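Local coordinates for flagellar protein FliL (Vibrio alginolyticus, PDB 6AHP) that assists the function of the bacterial flagellar motor as a stomatin-like protein with a periplasmic core domain, at residues Ala1-Pro6 with Met36-Glu41; Pro13-Phe18 with Gln30-Leu35; Arg47-Leu52 with Ala88-Ala93; Asp80-Asp85 with Glu100-Thr105. All blocks are in the same frame, centred on the assembly; numbering follows the deposited sequence.

Interaction 1. Residues Ala1-Pro6 with Met36-Glu41; sequences ASDASP and MVRGAE
Where strand 26-38 ends and helix 40-48 is about to begin, Arg38 and Gly39 hold the N-terminal loop Ala1-Pro6 against the C-terminal end of the central strand of the antiparallel sheet. Two bonds tie the loop down. Gly39 N, at the N-cap position of the helix, donates to Pro6 O at 3.0 Å, and Arg38 CA brings a CA-H...O contact to the same oxygen at 3.6 Å. The second bond runs from Arg38 NH1 to Ser5 O, 3.2 Å long and bent to 152° at the hydrogen, with the acceptor lying in the guanidinium plane at its edge. Arg38 gets there with CG beside its own backbone N (chi1 -77°) and a chain extended from CG to NE, which runs alongside the loop. Asp3 O sits over one face of the guanidinium, offset toward the rim, and is 3.2 Å from Arg38 CD; its angles to the nitrogens are too poor for a bond. Arg38 NE is instead in a salt bridge with Glu100 OE2, so the group is held by two partners and its rotation is probably fixed. Ser5 OG lies 3.8 Å from Arg38 CB. The arginine is thus laid along the terminal segment and bound to one of its carbonyls, Ser5 O, pinning the lead-in to strand 7-21 onto a strand-to-helix junction with glycine at the N-cap position.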
loop_
_atom_site.group_PDB
_atom_site.type_symbol
_atom_site.label_atom_id
_atom_site.label_comp_id
_atom_site.label_asym_id
_atom_site.label_seq_id
_atom_site.Cartn_x
_atom_site.Cartn_y
_atom_site.Cartn_z
ATOM N N ALA A 1 -24.068 3.778 -21.751
ATOM C CA ALA A 1 -24.610 2.917 -20.720
ATOM C C ALA A 1 -23.657 2.749 -19.564
ATOM O O ALA A 1 -23.576 1.678 -19.004
ATOM C CB ALA A 1 -24.938 1.565 -21.300
ATOM N N SER A 2 -22.998 3.831 -19.144
ATOM C CA SER A 2 -22.063 3.893 -17.991
ATOM C C SER A 2 -20.705 3.292 -18.238
ATOM O O SER A 2 -19.668 3.905 -18.056
ATOM C CB SER A 2 -22.650 3.384 -16.681
ATOM O OG SER A 2 -21.911 3.964 -15.618
ATOM N N ASP A 3 -20.716 2.106 -18.810
ATOM C CA ASP A 3 -19.511 1.428 -19.192
ATOM C C ASP A 3 -19.123 1.784 -20.643
ATOM O O ASP A 3 -18.251 1.197 -21.209
ATOM C CB ASP A 3 -19.599 -0.058 -18.889
ATOM C CG ASP A 3 -19.030 -0.398 -17.527
ATOM O OD1 ASP A 3 -18.699 0.548 -16.818
ATOM O OD2 ASP A 3 -18.930 -1.572 -17.151
ATOM N N ALA A 4 -19.884 2.693 -21.235
ATOM C CA ALA A 4 -19.728 3.325 -22.486
ATOM C C ALA A 4 -19.184 4.750 -22.276
ATOM O O ALA A 4 -19.116 5.485 -23.212
ATOM C CB ALA A 4 -21.059 3.353 -23.185
ATOM N N SER A 5 -18.885 5.189 -21.060
ATOM C CA SER A 5 -18.218 6.477 -20.968
ATOM C C SER A 5 -16.754 6.326 -21.379
ATOM O O SER A 5 -16.182 5.237 -21.274
ATOM C CB SER A 5 -18.340 7.033 -19.550
ATOM O OG SER A 5 -18.328 6.002 -18.579
ATOM N N PRO A 6 -16.119 7.390 -21.789
ATOM C CA PRO A 6 -14.836 7.224 -22.495
ATOM C C PRO A 6 -13.682 6.740 -21.610
ATOM O O PRO A 6 -13.480 7.208 -20.483
ATOM C CB PRO A 6 -14.552 8.629 -23.048
ATOM C CG PRO A 6 -15.282 9.537 -22.130
ATOM C CD PRO A 6 -16.533 8.803 -21.743
ATOM N N MET A 36 -6.690 1.730 -15.949
ATOM C CA MET A 36 -7.699 1.990 -16.962
ATOM C C MET A 36 -9.016 2.335 -16.268
ATOM O O MET A 36 -9.476 1.588 -15.401
ATOM C CB MET A 36 -7.868 0.773 -17.863
ATOM C CG MET A 36 -8.793 0.969 -19.048
ATOM S SD MET A 36 -8.652 -0.547 -20.047
ATOM C CE MET A 36 -10.348 -1.092 -19.987
ATOM N N VAL A 37 -9.585 3.489 -16.614
ATOM C CA VAL A 37 -10.820 3.953 -16.003
ATOM C C VAL A 37 -11.754 4.387 -17.127
ATOM O O VAL A 37 -11.324 4.644 -18.255
ATOM C CB VAL A 37 -10.596 5.134 -15.015
ATOM C CG1 VAL A 37 -9.445 4.832 -13.981
ATOM C CG2 VAL A 37 -10.276 6.403 -15.792
ATOM N N ARG A 38 -13.039 4.506 -16.793
ATOM C CA ARG A 38 -14.041 5.067 -17.695
ATOM C C ARG A 38 -14.704 6.272 -17.045
ATOM O O ARG A 38 -15.328 6.145 -15.989
ATOM C CB ARG A 38 -15.081 4.013 -18.078
ATOM C CG ARG A 38 -14.568 3.014 -19.148
ATOM C CD ARG A 38 -15.648 2.000 -19.520
ATOM N NE ARG A 38 -15.114 0.977 -20.412
ATOM C CZ ARG A 38 -14.988 1.143 -21.724
ATOM N NH1 ARG A 38 -15.361 2.301 -22.273
ATOM N NH2 ARG A 38 -14.486 0.163 -22.484
ATOM N N GLY A 39 -14.547 7.430 -17.663
ATOM C CA GLY A 39 -15.271 8.632 -17.320
ATOM C C GLY A 39 -14.459 9.572 -16.443
ATOM O O GLY A 39 -13.534 9.172 -15.713
ATOM N N ALA A 40 -14.854 10.849 -16.486
ATOM C CA ALA A 40 -14.103 11.883 -15.775
ATOM C C ALA A 40 -14.176 11.694 -14.260
ATOM O O ALA A 40 -13.206 11.994 -13.555
ATOM C CB ALA A 40 -14.614 13.281 -16.152
ATOM N N GLU A 41 -15.320 11.242 -13.737
ATOM C CA GLU A 41 -15.451 11.150 -12.282
ATOM C C GLU A 41 -14.614 9.999 -11.730
ATOM O O GLU A 41 -13.986 10.128 -10.668
ATOM C CB GLU A 41 -16.903 10.978 -11.855
ATOM C CG GLU A 41 -17.035 11.096 -10.304
ATOM C CD GLU A 41 -18.274 10.443 -9.700
ATOM O OE1 GLU A 41 -19.279 10.245 -10.421
ATOM O OE2 GLU A 41 -18.232 10.129 -8.482
#

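Interaction 2. Residues Pro13-Phe18 with Gln30-Leu35; sequences PQAFVF and QIKAQL
The Phe18 ring takes Ile31 at its edge: CD1 of Ile31 lies in the ring plane, 3.6 Å from both CE1 and CZ of Phe18. The ring of Phe61, from helix 50-62, also meets it, the two planes turned by only about 15°. Phe16 has Ile31 O near its ring plane at the edge, 3.8 Å from CD2 of Phe16, while Ala33 CB approaches its CE2 obliquely at 4.2 Å. Phe18 reaches Ile31 because its CG stands between backbone N and carbonyl carbon (chi1 58°), a turn that swings the ring back across the neighbouring strand. The two segments belong to the arms of a beta hairpin, strands 7-21 and 26-38; the stretches 15-18 and 30-35 run antiparallel, at 152°. Phe16 and Ile31 form a hydrogen-bonded pair: Phe16 N to Ile31 O is a short 2.6 Å, and Ile31 N returns to Phe16 O at 2.8 Å. Their side chains lie on the face covered by helix 50-62, where Leu57 packs on Phe16. Val17 and Gln30 form the next, non-hydrogen-bonded pair on the opposite face; there Val17 CG2 is pressed to 3.3 Å from Gln30 CG, and Gln30 NE2 passes 3.7 Å from the same methyl. The Lys32 chain bends, bringing its CE to 3.6 Å from Pro13 O, and its NZ is bound by Asn11 OD1.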
loop_
_atom_site.group_PDB
_atom_site.type_symbol
_atom_site.label_atom_id
_atom_site.label_comp_id
_atom_site.label_asym_id
_atom_site.label_seq_id
_atom_site.Cartn_x
_atom_site.Cartn_y
_atom_site.Cartn_z
ATOM N N PRO A 13 3.245 6.729 -11.790
ATOM C CA PRO A 13 4.601 6.977 -12.322
ATOM C C PRO A 13 5.692 6.112 -11.709
ATOM O O PRO A 13 6.624 5.722 -12.422
ATOM C CB PRO A 13 4.824 8.468 -12.020
ATOM C CG PRO A 13 3.438 9.037 -11.755
ATOM C CD PRO A 13 2.656 7.924 -11.154
ATOM N N GLN A 14 5.605 5.781 -10.424
ATOM C CA GLN A 14 6.675 5.054 -9.746
ATOM C C GLN A 14 6.481 3.550 -9.902
ATOM O O GLN A 14 5.466 2.996 -9.455
ATOM C CB GLN A 14 6.726 5.435 -8.269
ATOM C CG GLN A 14 7.768 4.665 -7.461
ATOM C CD GLN A 14 9.186 5.169 -7.693
ATOM O OE1 GLN A 14 9.749 5.020 -8.786
ATOM N NE2 GLN A 14 9.768 5.774 -6.666
ATOM N N ALA A 15 7.465 2.890 -10.507
ATOM C CA ALA A 15 7.424 1.439 -10.655
ATOM C C ALA A 15 7.414 0.748 -9.296
ATOM O O ALA A 15 8.003 1.227 -8.324
ATOM C CB ALA A 15 8.619 0.945 -11.464
ATOM N N PHE A 16 6.734 -0.395 -9.234
ATOM C CA PHE A 16 6.720 -1.208 -8.025
ATOM C C PHE A 16 7.935 -2.126 -8.015
ATOM O O PHE A 16 8.147 -2.906 -8.958
ATOM C CB PHE A 16 5.419 -2.003 -7.923
ATOM C CG PHE A 16 4.231 -1.124 -7.775
ATOM C CD1 PHE A 16 3.791 -0.749 -6.522
ATOM C CD2 PHE A 16 3.621 -0.583 -8.894
ATOM C CE1 PHE A 16 2.702 0.120 -6.380
ATOM C CE2 PHE A 16 2.544 0.287 -8.774
ATOM C CZ PHE A 16 2.079 0.640 -7.510
ATOM N N VAL A 17 8.729 -2.019 -6.953
ATOM C CA VAL A 17 9.882 -2.883 -6.713
ATOM C C VAL A 17 9.659 -3.596 -5.385
ATOM O O VAL A 17 9.439 -2.946 -4.353
ATOM C CB VAL A 17 11.193 -2.087 -6.677
ATOM C CG1 VAL A 17 12.353 -3.012 -6.331
ATOM C CG2 VAL A 17 11.399 -1.346 -7.984
ATOM N N PHE A 18 9.715 -4.924 -5.408
ATOM C CA PHE A 18 9.439 -5.706 -4.214
ATOM C C PHE A 18 10.173 -7.030 -4.323
ATOM O O PHE A 18 10.437 -7.524 -5.424
ATOM C CB PHE A 18 7.936 -5.945 -4.034
ATOM C CG PHE A 18 7.307 -6.631 -5.200
ATOM C CD1 PHE A 18 6.969 -5.917 -6.337
ATOM C CD2 PHE A 18 7.079 -7.994 -5.170
ATOM C CE1 PHE A 18 6.414 -6.542 -7.409
ATOM C CE2 PHE A 18 6.522 -8.630 -6.250
ATOM C CZ PHE A 18 6.186 -7.894 -7.378
ATOM N N GLN A 30 10.366 -5.923 -10.614
ATOM C CA GLN A 30 9.902 -4.590 -10.975
ATOM C C GLN A 30 8.662 -4.716 -11.854
ATOM O O GLN A 30 8.657 -5.480 -12.829
ATOM C CB GLN A 30 10.993 -3.775 -11.685
ATOM C CG GLN A 30 11.087 -2.344 -11.152
ATOM C CD GLN A 30 11.902 -1.397 -12.025
ATOM O OE1 GLN A 30 11.774 -1.404 -13.253
ATOM N NE2 GLN A 30 12.718 -0.549 -11.391
ATOM N N ILE A 31 7.603 -3.994 -11.481
ATOM C CA ILE A 31 6.348 -3.887 -12.212
ATOM C C ILE A 31 6.063 -2.410 -12.441
ATOM O O ILE A 31 6.127 -1.609 -11.505
ATOM C CB ILE A 31 5.183 -4.560 -11.462
ATOM C CG1 ILE A 31 5.186 -6.057 -11.719
ATOM C CG2 ILE A 31 3.843 -3.975 -11.904
ATOM C CD1 ILE A 31 4.766 -6.875 -10.546
ATOM N N LYS A 32 5.847 -1.988 -13.685
ATOM C CA LYS A 32 5.323 -0.663 -14.003
ATOM C C LYS A 32 3.849 -0.811 -14.367
ATOM O O LYS A 32 3.475 -1.737 -15.095
ATOM C CB LYS A 32 6.103 -0.027 -15.163
ATOM C CG LYS A 32 5.602 1.333 -15.612
ATOM C CD LYS A 32 5.922 2.426 -14.615
ATOM C CE LYS A 32 5.502 3.774 -15.170
ATOM N NZ LYS A 32 4.074 3.756 -15.660
ATOM N N ALA A 33 3.012 0.088 -13.847
ATOM C CA ALA A 33 1.566 -0.094 -13.922
ATOM C C ALA A 33 0.849 1.216 -14.227
ATOM O O ALA A 33 1.342 2.309 -13.937
ATOM C CB ALA A 33 1.009 -0.675 -12.611
ATOM N N GLN A 34 -0.351 1.079 -14.793
ATOM C CA GLN A 34 -1.270 2.191 -14.998
ATOM C C GLN A 34 -2.681 1.693 -14.728
ATOM O O GLN A 34 -2.937 0.484 -14.707
ATOM C CB GLN A 34 -1.181 2.781 -16.429
ATOM C CG GLN A 34 0.170 3.411 -16.791
ATOM C CD GLN A 34 0.125 4.278 -18.048
ATOM O OE1 GLN A 34 -0.824 5.040 -18.282
ATOM N NE2 GLN A 34 1.166 4.172 -18.863
ATOM N N LEU A 35 -3.608 2.630 -14.555
ATOM C CA LEU A 35 -5.005 2.307 -14.306
ATOM C C LEU A 35 -5.845 2.665 -15.527
ATOM O O LEU A 35 -5.744 3.779 -16.052
ATOM C CB LEU A 35 -5.539 3.051 -13.071
ATOM C CG LEU A 35 -4.613 2.946 -11.847
ATOM C CD1 LEU A 35 -4.991 3.984 -10.813
ATOM C CD2 LEU A 35 -4.634 1.489 -11.268
#

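Interaction 3. Residues Arg47-Leu52 with Ala88-Ala93; sequences RYHSPL and AALNAA
Leu52 makes the tight part of this contact with a single methyl, where the first turn of helix 50-62 packs on helix 72-94. Its CD2 lies 3.8 Å from Leu90 CD2, 4.0 Å from Ala93 CB and 4.1 Å from Ala89 CB, and it also rests 3.8 Å from Ala89 O, on the backbone of helix 72-94. The small alanines, one turn apart, let the leucine come close to that helix. CG of Leu52 is anti to its backbone N (chi1 176°), which sends the branch out toward helix 72-94; the two leucine side chains lie alongside, pointing opposite ways. Leu90 CD2 serves a second neighbour, CB of His49, the N-cap residue of helix 50-62, at 3.7 Å, and meets the histidine ring obliquely. The side chains meet through carbon atoms. On the loose side, Ala88, Asn91 and Ala92 are exposed. The polar end of His49 turns to the second subunit: its ND1 is hydrogen-bonded to Tyr9 OH of that subunit, the two rings nearly perpendicular, while Tyr48 OH is hydrogen-bonded to Ile7 O of that subunit. The arrangement is helix-helix packing through an i, i+4 alanine pair, forming part of the interface between the two subunits.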
loop_
_atom_site.group_PDB
_atom_site.type_symbol
_atom_site.label_atom_id
_atom_site.label_comp_id
_atom_site.label_asym_id
_atom_site.label_seq_id
_atom_site.Cartn_x
_atom_site.Cartn_y
_atom_site.Cartn_z
ATOM N N ARG A 47 -7.176 9.371 -9.244
ATOM C CA ARG A 47 -6.045 10.228 -8.900
ATOM C C ARG A 47 -6.081 10.628 -7.421
ATOM O O ARG A 47 -5.046 10.630 -6.759
ATOM C CB ARG A 47 -6.023 11.479 -9.782
ATOM C CG ARG A 47 -6.013 11.190 -11.262
ATOM C CD ARG A 47 -5.821 12.482 -12.051
ATOM N NE ARG A 47 -5.754 12.246 -13.483
ATOM C CZ ARG A 47 -4.657 11.846 -14.115
ATOM N NH1 ARG A 47 -3.535 11.638 -13.433
ATOM N NH2 ARG A 47 -4.681 11.650 -15.427
ATOM N N TYR A 48 -7.257 10.955 -6.884
ATOM C CA TYR A 48 -7.315 11.404 -5.495
ATOM C C TYR A 48 -6.934 10.280 -4.525
ATOM O O TYR A 48 -6.244 10.516 -3.523
ATOM C CB TYR A 48 -8.712 11.945 -5.195
ATOM C CG TYR A 48 -8.899 12.429 -3.756
ATOM C CD1 TYR A 48 -8.546 13.739 -3.376
ATOM C CD2 TYR A 48 -9.435 11.601 -2.797
ATOM C CE1 TYR A 48 -8.704 14.175 -2.065
ATOM C CE2 TYR A 48 -9.609 12.034 -1.477
ATOM C CZ TYR A 48 -9.242 13.317 -1.121
ATOM O OH TYR A 48 -9.416 13.725 0.179
ATOM N N HIS A 49 -7.377 9.051 -4.808
ATOM C CA HIS A 49 -7.136 7.896 -3.953
ATOM C C HIS A 49 -5.875 7.129 -4.313
ATOM O O HIS A 49 -5.724 5.974 -3.894
ATOM C CB HIS A 49 -8.358 6.982 -3.991
ATOM C CG HIS A 49 -9.543 7.596 -3.327
ATOM N ND1 HIS A 49 -9.658 7.669 -1.955
ATOM C CD2 HIS A 49 -10.613 8.256 -3.829
ATOM C CE1 HIS A 49 -10.778 8.299 -1.641
ATOM N NE2 HIS A 49 -11.375 8.663 -2.758
ATOM N N SER A 50 -4.979 7.742 -5.085
ATOM C CA SER A 50 -3.710 7.107 -5.444
ATOM C C SER A 50 -2.923 6.508 -4.280
ATOM O O SER A 50 -2.316 5.442 -4.476
ATOM C CB SER A 50 -2.816 8.117 -6.178
ATOM O OG SER A 50 -3.072 8.026 -7.554
ATOM N N PRO A 51 -2.848 7.127 -3.091
ATOM C CA PRO A 51 -2.130 6.454 -1.995
ATOM C C PRO A 51 -2.732 5.112 -1.638
ATOM O O PRO A 51 -1.997 4.133 -1.419
ATOM C CB PRO A 51 -2.241 7.456 -0.838
ATOM C CG PRO A 51 -2.432 8.796 -1.536
ATOM C CD PRO A 51 -3.323 8.465 -2.690
ATOM N N LEU A 52 -4.064 5.033 -1.606
ATOM C CA LEU A 52 -4.708 3.762 -1.291
ATOM C C LEU A 52 -4.466 2.743 -2.408
ATOM O O LEU A 52 -4.166 1.577 -2.142
ATOM C CB LEU A 52 -6.200 4.002 -1.075
ATOM C CG LEU A 52 -7.066 2.783 -0.820
ATOM C CD1 LEU A 52 -6.631 2.215 0.538
ATOM C CD2 LEU A 52 -8.525 3.130 -0.790
ATOM N N ALA A 88 -11.879 -3.657 -4.405
ATOM C CA ALA A 88 -12.380 -3.942 -3.061
ATOM C C ALA A 88 -11.981 -2.844 -2.074
ATOM O O ALA A 88 -12.818 -2.385 -1.290
ATOM C CB ALA A 88 -11.882 -5.326 -2.607
ATOM N N ALA A 89 -10.723 -2.367 -2.141
ATOM C CA ALA A 89 -10.291 -1.229 -1.316
ATOM C C ALA A 89 -11.113 0.034 -1.583
ATOM O O ALA A 89 -11.478 0.765 -0.650
ATOM C CB ALA A 89 -8.810 -0.916 -1.547
ATOM N N LEU A 90 -11.365 0.346 -2.839
ATOM C CA LEU A 90 -12.105 1.577 -3.108
ATOM C C LEU A 90 -13.593 1.409 -2.804
ATOM O O LEU A 90 -14.244 2.366 -2.363
ATOM C CB LEU A 90 -11.887 2.007 -4.560
ATOM C CG LEU A 90 -10.422 2.390 -4.846
ATOM C CD1 LEU A 90 -10.185 2.476 -6.313
ATOM C CD2 LEU A 90 -10.100 3.720 -4.210
ATOM N N ASN A 91 -14.149 0.218 -3.066
ATOM C CA ASN A 91 -15.523 -0.076 -2.643
ATOM C C ASN A 91 -15.675 0.118 -1.143
ATOM O O ASN A 91 -16.638 0.740 -0.680
ATOM C CB ASN A 91 -15.922 -1.499 -3.037
ATOM C CG ASN A 91 -16.501 -1.581 -4.463
ATOM O OD1 ASN A 91 -17.039 -0.600 -4.974
ATOM N ND2 ASN A 91 -16.400 -2.746 -5.091
ATOM N N ALA A 92 -14.700 -0.359 -0.368
ATOM C CA ALA A 92 -14.762 -0.164 1.069
ATOM C C ALA A 92 -14.607 1.301 1.436
ATOM O O ALA A 92 -15.191 1.759 2.426
ATOM C CB ALA A 92 -13.693 -1.006 1.762
ATOM N N ALA A 93 -13.852 2.062 0.647
ATOM C CA ALA A 93 -13.564 3.423 1.073
ATOM C C ALA A 93 -14.601 4.438 0.588
ATOM O O ALA A 93 -14.995 5.316 1.358
ATOM C CB ALA A 93 -12.169 3.832 0.613
#

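Interaction 4. Residues Asp80-Asp85 with Glu100-Thr105; sequences DRASED and EKVLFT
Unusually, a strand backbone N-H is taken up by a helix side chain: Val102 N donates to Ser83 OG at 3.0 Å, almost straight at 169°. The contact belongs to the layer of helix 72-94 over the antiparallel sheet, segments 80-85 and 101-104 running at 140° with their axes 7.2 Å apart at closest. Just before this bond, a classic beta bulge sets Glu100 and Lys101 opposite Met36 on the neighbouring strand. The serine is placed by chi1 of -69°, its OG beside its own backbone N, which aims the oxygen at the strand. The buried hydroxyl oxygen accepts the amide N-H, and this gives the Val102 amide its partner just after the bulge, while Val102 CG1 lies 3.4 Å from Ser83 OG. Along the helix, Ala82 packs beside this pair, its CB 3.9 Å from Val102 CG1, and Leu57 of helix 50-62 touches Ala82 as well. The far end of the Phe104 ring reaches Ala82: the CB of Ala82 sits at the ring edge, near its plane, 4.1 Å from CZ of Phe104.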
loop_
_atom_site.group_PDB
_atom_site.type_symbol
_atom_site.label_atom_id
_atom_site.label_comp_id
_atom_site.label_asym_id
_atom_site.label_seq_id
_atom_site.Cartn_x
_atom_site.Cartn_y
_atom_site.Cartn_z
ATOM N N ASP A 80 -5.205 -10.047 -12.319
ATOM C CA ASP A 80 -6.617 -10.026 -11.926
ATOM C C ASP A 80 -6.788 -9.799 -10.432
ATOM O O ASP A 80 -7.709 -9.086 -10.011
ATOM C CB ASP A 80 -7.316 -11.334 -12.306
ATOM C CG ASP A 80 -7.492 -11.494 -13.803
ATOM O OD1 ASP A 80 -7.443 -10.470 -14.524
ATOM O OD2 ASP A 80 -7.658 -12.655 -14.251
ATOM N N ARG A 81 -5.975 -10.473 -9.615
ATOM C CA ARG A 81 -6.000 -10.222 -8.173
ATOM C C ARG A 81 -5.736 -8.754 -7.857
ATOM O O ARG A 81 -6.415 -8.165 -7.015
ATOM C CB ARG A 81 -4.961 -11.075 -7.464
ATOM C CG ARG A 81 -5.459 -12.443 -7.159
ATOM C CD ARG A 81 -6.442 -12.429 -6.009
ATOM N NE ARG A 81 -6.487 -13.771 -5.440
ATOM C CZ ARG A 81 -5.831 -14.143 -4.345
ATOM N NH1 ARG A 81 -5.099 -13.261 -3.660
ATOM N NH2 ARG A 81 -5.919 -15.400 -3.933
ATOM N N ALA A 82 -4.692 -8.182 -8.466
ATOM C CA ALA A 82 -4.385 -6.760 -8.296
ATOM C C ALA A 82 -5.600 -5.874 -8.579
ATOM O O ALA A 82 -5.949 -5.017 -7.761
ATOM C CB ALA A 82 -3.218 -6.369 -9.197
ATOM N N SER A 83 -6.263 -6.070 -9.733
ATOM C CA SER A 83 -7.449 -5.270 -10.052
ATOM C C SER A 83 -8.537 -5.464 -9.003
ATOM O O SER A 83 -9.143 -4.492 -8.534
ATOM C CB SER A 83 -7.995 -5.627 -11.449
ATOM O OG SER A 83 -7.104 -5.205 -12.460
ATOM N N GLU A 84 -8.810 -6.705 -8.646
ATOM C CA GLU A 84 -9.835 -6.973 -7.671
ATOM C C GLU A 84 -9.511 -6.382 -6.298
ATOM O O GLU A 84 -10.346 -5.827 -5.682
ATOM C CB GLU A 84 -10.200 -8.445 -7.593
ATOM C CG GLU A 84 -11.131 -8.968 -8.696
ATOM C CD GLU A 84 -12.330 -8.075 -9.056
ATOM O OE1 GLU A 84 -13.106 -7.639 -8.217
ATOM O OE2 GLU A 84 -12.520 -7.822 -10.229
ATOM N N ASP A 85 -8.271 -6.442 -5.879
ATOM C CA ASP A 85 -7.924 -5.874 -4.568
ATOM C C ASP A 85 -8.135 -4.364 -4.553
ATOM O O ASP A 85 -8.636 -3.822 -3.563
ATOM C CB ASP A 85 -6.482 -6.209 -4.180
ATOM C CG ASP A 85 -6.302 -7.690 -3.758
ATOM O OD1 ASP A 85 -7.303 -8.364 -3.443
ATOM O OD2 ASP A 85 -5.141 -8.188 -3.754
ATOM N N GLU A 100 -11.475 0.283 -13.980
ATOM C CA GLU A 100 -11.729 -0.842 -14.863
ATOM C C GLU A 100 -10.821 -2.024 -14.549
ATOM O O GLU A 100 -11.295 -3.154 -14.425
ATOM C CB GLU A 100 -11.544 -0.415 -16.323
ATOM C CG GLU A 100 -12.604 0.544 -16.786
ATOM C CD GLU A 100 -13.875 -0.166 -17.260
ATOM O OE1 GLU A 100 -14.915 -0.068 -16.546
ATOM O OE2 GLU A 100 -13.817 -0.817 -18.342
ATOM N N LYS A 101 -9.523 -1.728 -14.645
ATOM C CA LYS A 101 -8.502 -2.745 -14.440
ATOM C C LYS A 101 -7.171 -2.025 -14.339
ATOM O O LYS A 101 -7.046 -0.868 -14.746
ATOM C CB LYS A 101 -8.485 -3.776 -15.590
ATOM C CG LYS A 101 -8.470 -3.119 -16.988
ATOM C CD LYS A 101 -7.931 -4.036 -18.081
ATOM C CE LYS A 101 -9.016 -4.865 -18.722
ATOM N NZ LYS A 101 -10.171 -4.081 -19.268
ATOM N N VAL A 102 -6.175 -2.706 -13.758
ATOM C CA VAL A 102 -4.823 -2.167 -13.770
ATOM C C VAL A 102 -4.079 -2.850 -14.916
ATOM O O VAL A 102 -4.354 -3.992 -15.284
ATOM C CB VAL A 102 -4.097 -2.335 -12.402
ATOM C CG1 VAL A 102 -4.143 -3.724 -11.935
ATOM C CG2 VAL A 102 -2.639 -1.868 -12.471
ATOM N N LEU A 103 -3.153 -2.114 -15.499
ATOM C CA LEU A 103 -2.365 -2.518 -16.655
ATOM C C LEU A 103 -0.912 -2.600 -16.209
ATOM O O LEU A 103 -0.430 -1.693 -15.527
ATOM C CB LEU A 103 -2.496 -1.489 -17.797
ATOM C CG LEU A 103 -3.870 -1.139 -18.343
ATOM C CD1 LEU A 103 -3.769 -0.056 -19.442
ATOM C CD2 LEU A 103 -4.507 -2.389 -18.874
ATOM N N PHE A 104 -0.236 -3.698 -16.568
ATOM C CA PHE A 104 1.200 -3.849 -16.362
ATOM C C PHE A 104 1.872 -3.612 -17.720
ATOM O O PHE A 104 1.691 -4.398 -18.658
ATOM C CB PHE A 104 1.549 -5.240 -15.818
ATOM C CG PHE A 104 0.870 -5.600 -14.493
ATOM C CD1 PHE A 104 0.252 -4.645 -13.715
ATOM C CD2 PHE A 104 0.907 -6.909 -14.020
ATOM C CE1 PHE A 104 -0.356 -4.978 -12.503
ATOM C CE2 PHE A 104 0.294 -7.265 -12.799
ATOM C CZ PHE A 104 -0.340 -6.301 -12.050
ATOM N N THR A 105 2.627 -2.548 -17.801
ATOM C CA THR A 105 3.383 -2.176 -18.970
ATOM C C THR A 105 4.805 -2.740 -18.965
ATOM O O THR A 105 5.302 -2.957 -19.987
ATOM C CB THR A 105 3.415 -0.679 -19.264
ATOM O OG1 THR A 105 3.982 0.020 -18.189
ATOM C CG2 THR A 105 2.046 -0.164 -19.522
#

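The four contacts follow the architecture of one small domain, a three-stranded antiparallel sheet with helices packed on it. Interactions 1 and 2 both use strand 26-38, their centres about 23 Å apart, and interaction 2 is nested inside the loop that interaction 1 closes. Interaction 4 adds strand 101-109 on the other side of that central strand; it touches interaction 1 through Met36 and Glu100, and interaction 2 through Gln34 and Leu103. Interactions 3 and 4 share helix 72-94, centres about 13 Å apart, and their segments alternate along the chain. Thus the sheet and the helical layer are tied together, while interaction 3 lies at the second subunit, which interaction 1 meets through Glu41.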